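Local structure of protein kinase (3PY9) at residues Y38-E44 with S69-E73; E8-I13 with T50-E56; P72-M77 with T124-I128. The protein is the extracellular PASTA-repeat region of a membrane-bound Ser/Thr kinase and probably binds muropeptides of the cell wall as its sensor part. All coordinates share one frame; numbering follows the deposited sequence.

Contact 1. Residues Y38-E44 with S69-E73; sequences YSDKYPE and SKGPE. With EU (europium ion), chain C.
Ser-39 and Gly-71 join the two irregular segments through one backbone bond, Ser-39 N to Gly-71 O at 3.0 Å (161° at the hydrogen), with the donor well above the carbonyl plane. The edge of the Tyr-38 ring meets the same carbonyl: Gly-71 O lies near the ring plane, 3.2 Å from Tyr-38 CD1. Both faces of that ring are covered. Lys-70, bent at chi3 (75°), folds over one face, where its NZ sits 4.0 Å from the Tyr-38 ring centroid in a cation-pi contact while CE adds a CH-pi contact. Across the opposite face runs Glu-73, its CA 3.8 Å from the same centroid and its carboxylate almost parallel to the ring. Residues 69-73 lead from strand 63-69 of the first PASTA repeat into strand 74-76 of the second, so the 38-44 loop packs against the inter-repeat linker. Ser-69 OG, held anti to the backbone N (chi1 177°), donates to Tyr-42 O at 2.6 Å; the bond it accepts from Gly-71 N is an ST turn, and the two together leave its rotation little choice. Ser-39 OG likewise accepts from Tyr-42 N, an ST motif. The extended Glu-44 chain passes Ser-69 O and chelates the europium ion, OE1 at 2.5 Å and OE2 similarly. A water bridges Asp-40 OD1 and Glu-73 O.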
loop_
_atom_site.group_PDB
_atom_site.type_symbol
_atom_site.label_atom_id
_atom_site.label_comp_id
_atom_site.label_asym_id
_atom_site.label_seq_id
_atom_site.Cartn_x
_atom_site.Cartn_y
_atom_site.Cartn_z
ATOM N N TYR A 38 39.048 -11.877 9.291
ATOM C CA TYR A 38 38.148 -10.742 9.150
ATOM C C TYR A 38 38.498 -9.651 10.167
ATOM O O TYR A 38 38.898 -9.955 11.296
ATOM C CB TYR A 38 36.707 -11.201 9.335
ATOM C CG TYR A 38 36.141 -11.923 8.132
ATOM C CD1 TYR A 38 36.187 -11.343 6.854
ATOM C CD2 TYR A 38 35.536 -13.176 8.270
ATOM C CE1 TYR A 38 35.647 -11.998 5.735
ATOM C CE2 TYR A 38 34.991 -13.843 7.158
ATOM C CZ TYR A 38 35.054 -13.249 5.900
ATOM O OH TYR A 38 34.514 -13.905 4.815
ATOM N N SER A 39 38.372 -8.392 9.753
ATOM C CA SER A 39 38.609 -7.237 10.627
ATOM C C SER A 39 37.773 -6.051 10.169
ATOM O O SER A 39 37.569 -5.844 8.977
ATOM C CB SER A 39 40.094 -6.848 10.621
ATOM O OG SER A 39 40.355 -5.671 11.365
ATOM N N ASP A 40 37.298 -5.270 11.126
ATOM C CA ASP A 40 36.611 -4.021 10.824
ATOM C C ASP A 40 37.571 -2.854 11.079
ATOM O O ASP A 40 37.474 -1.794 10.437
ATOM C CB ASP A 40 35.343 -3.904 11.680
ATOM C CG ASP A 40 34.485 -5.167 11.629
ATOM O OD1 ASP A 40 33.990 -5.520 10.536
ATOM O OD2 ASP A 40 34.309 -5.816 12.683
ATOM N N LYS A 41 38.509 -3.074 12.001
ATOM C CA LYS A 41 39.537 -2.099 12.363
ATOM C C LYS A 41 40.578 -1.820 11.256
ATOM O O LYS A 41 41.054 -0.695 11.126
ATOM C CB LYS A 41 40.217 -2.565 13.654
ATOM C CG LYS A 41 41.107 -1.536 14.366
ATOM C CD LYS A 41 41.558 -2.114 15.717
ATOM C CE LYS A 41 42.692 -1.336 16.355
ATOM N NZ LYS A 41 43.402 -2.186 17.363
ATOM N N TYR A 42 40.928 -2.834 10.466
ATOM C CA TYR A 42 41.957 -2.690 9.421
ATOM C C TYR A 42 41.457 -3.002 8.000
ATOM O O TYR A 42 40.853 -4.054 7.763
ATOM C CB TYR A 42 43.195 -3.556 9.727
ATOM C CG TYR A 42 43.912 -3.214 11.018
ATOM C CD1 TYR A 42 45.004 -2.342 11.025
ATOM C CD2 TYR A 42 43.512 -3.775 12.225
ATOM C CE1 TYR A 42 45.666 -2.026 12.208
ATOM C CE2 TYR A 42 44.166 -3.468 13.411
ATOM C CZ TYR A 42 45.234 -2.596 13.396
ATOM O OH TYR A 42 45.864 -2.309 14.574
ATOM N N PRO A 43 41.724 -2.088 7.047
ATOM C CA PRO A 43 41.383 -2.279 5.642
ATOM C C PRO A 43 41.997 -3.574 5.112
ATOM O O PRO A 43 43.128 -3.919 5.492
ATOM C CB PRO A 43 42.055 -1.089 4.953
ATOM C CG PRO A 43 42.222 -0.083 6.005
ATOM C CD PRO A 43 42.385 -0.793 7.285
ATOM N N GLU A 44 41.272 -4.329 4.186
ATOM C CA GLU A 44 41.758 -5.608 3.648
ATOM C C GLU A 44 43.206 -5.539 3.097
ATOM O O GLU A 44 43.565 -4.662 2.331
ATOM C CB GLU A 44 40.838 -6.118 2.540
ATOM C CG GLU A 44 41.268 -7.476 1.965
ATOM C CD GLU A 44 40.317 -8.018 0.923
ATOM O OE1 GLU A 44 39.293 -7.357 0.627
ATOM O OE2 GLU A 44 40.587 -9.121 0.399
ATOM N N SER A 69 44.243 -8.718 7.217
ATOM C CA SER A 69 42.813 -8.394 7.154
ATOM C C SER A 69 42.167 -8.862 5.857
ATOM O O SER A 69 42.695 -8.615 4.765
ATOM C CB SER A 69 42.551 -6.890 7.338
ATOM O OG SER A 69 41.155 -6.613 7.189
ATOM N N LYS A 70 41.031 -9.552 6.004
ATOM C CA LYS A 70 40.138 -9.880 4.892
ATOM C C LYS A 70 39.001 -8.855 4.846
ATOM O O LYS A 70 37.961 -9.082 4.215
ATOM C CB LYS A 70 39.497 -11.245 5.127
ATOM C CG LYS A 70 40.412 -12.445 5.101
ATOM C CD LYS A 70 39.761 -13.611 5.860
ATOM C CE LYS A 70 38.654 -14.261 5.084
ATOM N NZ LYS A 70 38.198 -15.464 5.830
ATOM N N GLY A 71 39.181 -7.734 5.536
ATOM C CA GLY A 71 38.148 -6.713 5.597
ATOM C C GLY A 71 36.996 -7.187 6.461
ATOM O O GLY A 71 37.052 -8.287 7.025
ATOM N N PRO A 72 35.938 -6.366 6.569
ATOM C CA PRO A 72 34.787 -6.687 7.427
ATOM C C PRO A 72 34.109 -8.012 7.048
ATOM O O PRO A 72 33.927 -8.295 5.860
ATOM C CB PRO A 72 33.830 -5.509 7.178
ATOM C CG PRO A 72 34.718 -4.389 6.660
ATOM C CD PRO A 72 35.772 -5.078 5.867
ATOM N N GLU A 73 33.753 -8.816 8.044
ATOM C CA GLU A 73 32.906 -9.997 7.817
ATOM C C GLU A 73 31.508 -9.523 7.436
ATOM O O GLU A 73 30.972 -8.620 8.084
ATOM C CB GLU A 73 32.843 -10.855 9.081
ATOM C CG GLU A 73 32.162 -12.212 8.896
ATOM C CD GLU A 73 32.008 -12.973 10.192
ATOM O OE1 GLU A 73 32.382 -12.428 11.245
ATOM O OE2 GLU A 73 31.512 -14.119 10.160
HETATM EU EU EU C . 38.190 -9.293 -0.535
HETATM O O HOH W 1 31.363 -7.254 10.316
#

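Contact 2. Residues E8-I13 with T50-E56; sequences ETPDVI and TTPNTGE
Thr-9 carries this contact, gripping Glu-56 O with two donors: its backbone N and its OG1, each 2.9 Å from Glu-56 O, come from opposite faces of the carbonyl plane. The side-chain bond depends on chi1 of -55°, which sets OG1 beside the residue's own N, turns CG2 toward Pro-52 O and Asn-53 O, and lays OG1 against the Pro-52 ring, 3.3 Å from Pro-52 CB. In return Gly-55 N donates to Thr-9 O at 2.6 Å, nearly straight (168°) and in the carbonyl plane. Gly-55 belongs to the type II turn 53-56. Asp-11 OD1 takes the N-H of Ile-13 in an Asx turn. In Thr-50, OG1 lies between N and the carbonyl carbon (chi1 66°) and donates to Pro-52 O; this leaves CG2 to meet Val-12 CG2 at 3.5 Å, a tight methyl pair, and Ile-13 CD1 also touches this Thr-50 methyl. Val-12 also packs on helix 17-26, so segment 8-13 lies between that helix and the 50-56 turn region of the first PASTA repeat. A water takes part in the seam, donating to Pro-10 O and to Thr-50 OG1 at 2.8 Å and pairing with Thr-54 OG1. With Glu-56 O held from both faces and Thr-9 O taken by Gly-55 N, the two backbones are fixed against each other at Thr-9, whereas toward Thr-54 the join relies largely on water.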
loop_
_atom_site.group_PDB
_atom_site.type_symbol
_atom_site.label_atom_id
_atom_site.label_comp_id
_atom_site.label_asym_id
_atom_site.label_seq_id
_atom_site.Cartn_x
_atom_site.Cartn_y
_atom_site.Cartn_z
ATOM N N GLU A 8 64.519 -7.817 18.986
ATOM C CA GLU A 8 63.068 -7.645 19.317
ATOM C C GLU A 8 62.136 -7.467 18.118
ATOM O O GLU A 8 62.480 -6.805 17.134
ATOM C CB GLU A 8 62.892 -6.458 20.241
ATOM C CG GLU A 8 62.071 -6.807 21.398
ATOM C CD GLU A 8 62.230 -5.830 22.517
ATOM O OE1 GLU A 8 62.341 -4.618 22.232
ATOM O OE2 GLU A 8 62.229 -6.271 23.689
ATOM N N THR A 9 60.933 -8.017 18.219
ATOM C CA THR A 9 60.021 -8.031 17.071
ATOM C C THR A 9 59.572 -6.633 16.649
ATOM O O THR A 9 59.007 -5.908 17.471
ATOM C CB THR A 9 58.823 -8.936 17.335
ATOM O OG1 THR A 9 59.304 -10.239 17.687
ATOM C CG2 THR A 9 57.924 -9.025 16.097
ATOM N N PRO A 10 59.844 -6.255 15.376
ATOM C CA PRO A 10 59.442 -4.977 14.768
ATOM C C PRO A 10 57.923 -4.839 14.582
ATOM O O PRO A 10 57.214 -5.847 14.467
ATOM C CB PRO A 10 60.106 -5.000 13.370
ATOM C CG PRO A 10 60.985 -6.179 13.327
ATOM C CD PRO A 10 60.600 -7.104 14.435
ATOM N N ASP A 11 57.452 -3.591 14.524
ATOM C CA ASP A 11 56.038 -3.283 14.343
ATOM C C ASP A 11 55.724 -3.197 12.846
ATOM O O ASP A 11 56.308 -2.385 12.118
ATOM C CB ASP A 11 55.698 -1.972 15.061
ATOM C CG ASP A 11 54.214 -1.588 14.954
ATOM O OD1 ASP A 11 53.363 -2.411 14.568
ATOM O OD2 ASP A 11 53.892 -0.437 15.282
ATOM N N VAL A 12 54.838 -4.070 12.381
ATOM C CA VAL A 12 54.389 -4.040 10.988
ATOM C C VAL A 12 52.869 -3.952 10.915
ATOM O O VAL A 12 52.274 -4.107 9.842
ATOM C CB VAL A 12 54.909 -5.256 10.180
ATOM C CG1 VAL A 12 56.433 -5.349 10.266
ATOM C CG2 VAL A 12 54.251 -6.572 10.669
ATOM N N ILE A 13 52.247 -3.696 12.064
ATOM C CA ILE A 13 50.795 -3.633 12.170
ATOM C C ILE A 13 50.262 -2.548 11.219
ATOM O O ILE A 13 50.864 -1.481 11.095
ATOM C CB ILE A 13 50.355 -3.389 13.648
ATOM C CG1 ILE A 13 50.939 -4.461 14.592
ATOM C CG2 ILE A 13 48.826 -3.267 13.781
ATOM C CD1 ILE A 13 50.601 -5.902 14.248
ATOM N N THR A 50 50.804 -9.837 14.790
ATOM C CA THR A 50 51.981 -10.669 14.525
ATOM C C THR A 50 52.276 -11.615 15.683
ATOM O O THR A 50 51.845 -11.382 16.799
ATOM C CB THR A 50 53.262 -9.862 14.149
ATOM O OG1 THR A 50 53.705 -9.075 15.261
ATOM C CG2 THR A 50 53.035 -8.971 12.898
ATOM N N THR A 51 52.975 -12.702 15.377
ATOM C CA THR A 51 53.538 -13.585 16.384
ATOM C C THR A 51 54.999 -13.847 16.055
ATOM O O THR A 51 55.291 -14.418 15.001
ATOM C CB THR A 51 52.782 -14.926 16.494
ATOM O OG1 THR A 51 51.390 -14.653 16.682
ATOM C CG2 THR A 51 53.286 -15.710 17.692
ATOM N N PRO A 52 55.918 -13.436 16.958
ATOM C CA PRO A 52 55.686 -12.686 18.210
ATOM C C PRO A 52 55.044 -11.312 17.972
ATOM O O PRO A 52 55.144 -10.773 16.856
ATOM C CB PRO A 52 57.109 -12.487 18.768
ATOM C CG PRO A 52 57.890 -13.561 18.169
ATOM C CD PRO A 52 57.344 -13.758 16.783
ATOM N N ASN A 53 54.399 -10.765 19.007
ATOM C CA ASN A 53 53.894 -9.377 18.982
ATOM C C ASN A 53 55.024 -8.358 18.903
ATOM O O ASN A 53 56.162 -8.663 19.273
ATOM C CB ASN A 53 53.070 -9.059 20.231
ATOM C CG ASN A 53 51.901 -9.992 20.426
ATOM O OD1 ASN A 53 51.105 -10.238 19.511
ATOM N ND2 ASN A 53 51.766 -10.492 21.642
ATOM N N THR A 54 54.704 -7.146 18.452
ATOM C CA THR A 54 55.673 -6.047 18.409
ATOM C C THR A 54 56.398 -5.991 19.740
ATOM O O THR A 54 55.771 -6.177 20.793
ATOM C CB THR A 54 54.982 -4.697 18.245
ATOM O OG1 THR A 54 54.312 -4.645 16.978
ATOM C CG2 THR A 54 56.013 -3.563 18.346
ATOM N N GLY A 55 57.709 -5.764 19.702
ATOM C CA GLY A 55 58.473 -5.607 20.938
ATOM C C GLY A 55 58.707 -6.859 21.765
ATOM O O GLY A 55 59.458 -6.807 22.733
ATOM N N GLU A 56 58.076 -7.982 21.408
ATOM C CA GLU A 56 58.385 -9.272 22.046
ATOM C C GLU A 56 59.740 -9.822 21.585
ATOM O O GLU A 56 60.071 -9.747 20.404
ATOM C CB GLU A 56 57.271 -10.302 21.844
ATOM C CG GLU A 56 55.996 -9.935 22.579
ATOM C CD GLU A 56 54.938 -11.023 22.539
ATOM O OE1 GLU A 56 54.028 -10.965 23.396
ATOM O OE2 GLU A 56 55.001 -11.924 21.667
HETATM O O HOH W 2 54.586 -6.478 14.802
#

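Contact 3. Residues P72-M77 with T124-I128; sequences PEKVKM and TEIAI
Val-75 and Ile-126 form the hydrogen-bonded pair at the middle of this two-stranded antiparallel sheet, with Val-75 N to Ile-126 O at 2.7 Å and Ile-126 N to Val-75 O at 2.6 Å. Beyond them Met-77 N reaches Thr-124 O nearly linearly (172°), and Ile-128 N donates to Glu-73 O. On the face bearing Val-75 and Ile-126 the packing is close. Val-75 CG2 touches Ile-128 CG2 at 3.6 Å and Ile-126 CG2 at 4.0 Å. The Ile-128 torsion (chi1 79°) places its CG2 anti to the carbonyl carbon, on the valine side. Met-77 and Ile-126 both continue onto Ile-133 of strand 133-138, and Val-75 onto Leu-97, which ties the short sheet to the rest of the second PASTA repeat. The face with Lys-74, Lys-76 and Glu-125 is looser, and all three are exposed. Here the extended Lys-74 chain crosses the Glu-125 side chain at about a right angle, its CD 3.4 Å from Glu-125 OE1; Lys-74 NZ stays 4.7 Å from Glu-125 OE1, so the touch is aliphatic and not a salt bridge. Lys-76 curls back in a modelled salt bridge to Glu-125, though the placement of its NZ is doubtful. Ala-127 on this face meets Pro-72, CB to CB at 3.9 Å.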
loop_
_atom_site.group_PDB
_atom_site.type_symbol
_atom_site.label_atom_id
_atom_site.label_comp_id
_atom_site.label_asym_id
_atom_site.label_seq_id
_atom_site.Cartn_x
_atom_site.Cartn_y
_atom_site.Cartn_z
ATOM N N PRO A 72 35.938 -6.366 6.569
ATOM C CA PRO A 72 34.787 -6.687 7.427
ATOM C C PRO A 72 34.109 -8.012 7.048
ATOM O O PRO A 72 33.927 -8.295 5.860
ATOM C CB PRO A 72 33.830 -5.509 7.178
ATOM C CG PRO A 72 34.718 -4.389 6.660
ATOM C CD PRO A 72 35.772 -5.078 5.867
ATOM N N GLU A 73 33.753 -8.816 8.044
ATOM C CA GLU A 73 32.906 -9.997 7.817
ATOM C C GLU A 73 31.508 -9.523 7.436
ATOM O O GLU A 73 30.972 -8.620 8.084
ATOM C CB GLU A 73 32.843 -10.855 9.081
ATOM C CG GLU A 73 32.162 -12.212 8.896
ATOM C CD GLU A 73 32.008 -12.973 10.192
ATOM O OE1 GLU A 73 32.382 -12.428 11.245
ATOM O OE2 GLU A 73 31.512 -14.119 10.160
ATOM N N LYS A 74 30.929 -10.115 6.386
ATOM C CA LYS A 74 29.649 -9.653 5.811
ATOM C C LYS A 74 28.605 -10.767 5.671
ATOM O O LYS A 74 28.953 -11.949 5.647
ATOM C CB LYS A 74 29.878 -8.999 4.439
ATOM C CG LYS A 74 30.831 -7.790 4.446
ATOM C CD LYS A 74 30.905 -7.111 3.091
ATOM C CE LYS A 74 31.697 -5.817 3.167
ATOM N NZ LYS A 74 31.837 -5.138 1.839
ATOM N N VAL A 75 27.328 -10.380 5.590
ATOM C CA VAL A 75 26.221 -11.303 5.262
ATOM C C VAL A 75 25.303 -10.720 4.190
ATOM O O VAL A 75 25.364 -9.531 3.873
ATOM C CB VAL A 75 25.327 -11.654 6.486
ATOM C CG1 VAL A 75 25.978 -12.709 7.377
ATOM C CG2 VAL A 75 24.968 -10.413 7.284
ATOM N N LYS A 76 24.452 -11.571 3.626
ATOM C CA LYS A 76 23.359 -11.126 2.761
ATOM C C LYS A 76 22.197 -10.616 3.620
ATOM O O LYS A 76 21.668 -11.342 4.469
ATOM C CB LYS A 76 22.899 -12.279 1.854
ATOM C CG LYS A 76 23.265 -12.139 0.354
ATOM C CD LYS A 76 24.660 -11.523 0.047
ATOM C CE LYS A 76 25.864 -12.480 0.270
ATOM N NZ LYS A 76 26.669 -12.138 1.511
ATOM N N MET A 77 21.825 -9.357 3.419
ATOM C CA MET A 77 20.665 -8.799 4.110
ATOM C C MET A 77 19.407 -9.583 3.716
ATOM O O MET A 77 19.089 -9.701 2.519
ATOM C CB MET A 77 20.500 -7.307 3.806
ATOM C CG MET A 77 19.344 -6.630 4.565
ATOM S SD MET A 77 19.718 -6.337 6.296
ATOM C CE MET A 77 18.103 -5.930 6.972
ATOM N N THR A 124 21.671 -7.481 -0.331
ATOM C CA THR A 124 22.979 -6.818 -0.244
ATOM C C THR A 124 23.868 -7.471 0.811
ATOM O O THR A 124 23.373 -7.981 1.829
ATOM C CB THR A 124 22.865 -5.311 0.116
ATOM O OG1 THR A 124 21.590 -4.799 -0.280
ATOM C CG2 THR A 124 23.966 -4.510 -0.577
ATOM N N GLU A 125 25.181 -7.461 0.555
ATOM C CA GLU A 125 26.168 -7.861 1.561
ATOM C C GLU A 125 26.300 -6.727 2.559
ATOM O O GLU A 125 26.560 -5.588 2.171
ATOM C CB GLU A 125 27.542 -8.178 0.938
ATOM C CG GLU A 125 27.778 -9.652 0.633
ATOM C CD GLU A 125 29.201 -10.134 0.965
ATOM O OE1 GLU A 125 30.193 -9.397 0.697
ATOM O OE2 GLU A 125 29.331 -11.273 1.487
ATOM N N ILE A 126 26.094 -7.034 3.833
ATOM C CA ILE A 126 26.303 -6.050 4.894
ATOM C C ILE A 126 27.278 -6.578 5.942
ATOM O O ILE A 126 27.250 -7.760 6.287
ATOM C CB ILE A 126 24.964 -5.535 5.548
ATOM C CG1 ILE A 126 25.261 -4.371 6.500
ATOM C CG2 ILE A 126 24.207 -6.646 6.280
ATOM C CD1 ILE A 126 24.131 -3.436 6.753
ATOM N N ALA A 127 28.142 -5.687 6.425
ATOM C CA ALA A 127 29.047 -5.983 7.540
ATOM C C ALA A 127 28.273 -6.244 8.849
ATOM O O ALA A 127 27.372 -5.478 9.209
ATOM C CB ALA A 127 30.048 -4.844 7.709
ATOM N N ILE A 128 28.617 -7.321 9.557
ATOM C CA ILE A 128 27.845 -7.728 10.747
ATOM C C ILE A 128 28.198 -6.923 12.008
ATOM O O ILE A 128 27.609 -7.130 13.073
ATOM C CB ILE A 128 27.869 -9.282 11.018
ATOM C CG1 ILE A 128 29.177 -9.732 11.689
ATOM C CG2 ILE A 128 27.606 -10.073 9.732
ATOM C CD1 ILE A 128 29.016 -10.931 12.634
#

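Contacts 1 and 3 share Pro-72 and Glu-73, and their centres lie 12 Å apart: at these residues the chain passes from its packing against the 38-44 loop into strand 74-76 of the second PASTA repeat. Contact 2 belongs to the first repeat, its centre 20 Å from that of contact 1; the two meet where Tyr-42 OH packs 3.2 Å from Ile-13 CG2. Contacts 2 and 3 do not touch, being about 15 Å apart at their nearest atoms. The europium ion bound by Glu-44 in contact 1 also lies about 8 Å from the Lys-74 side chain of contact 3, and a different one lies about 3 Å from the Glu-8 side chain of contact 2.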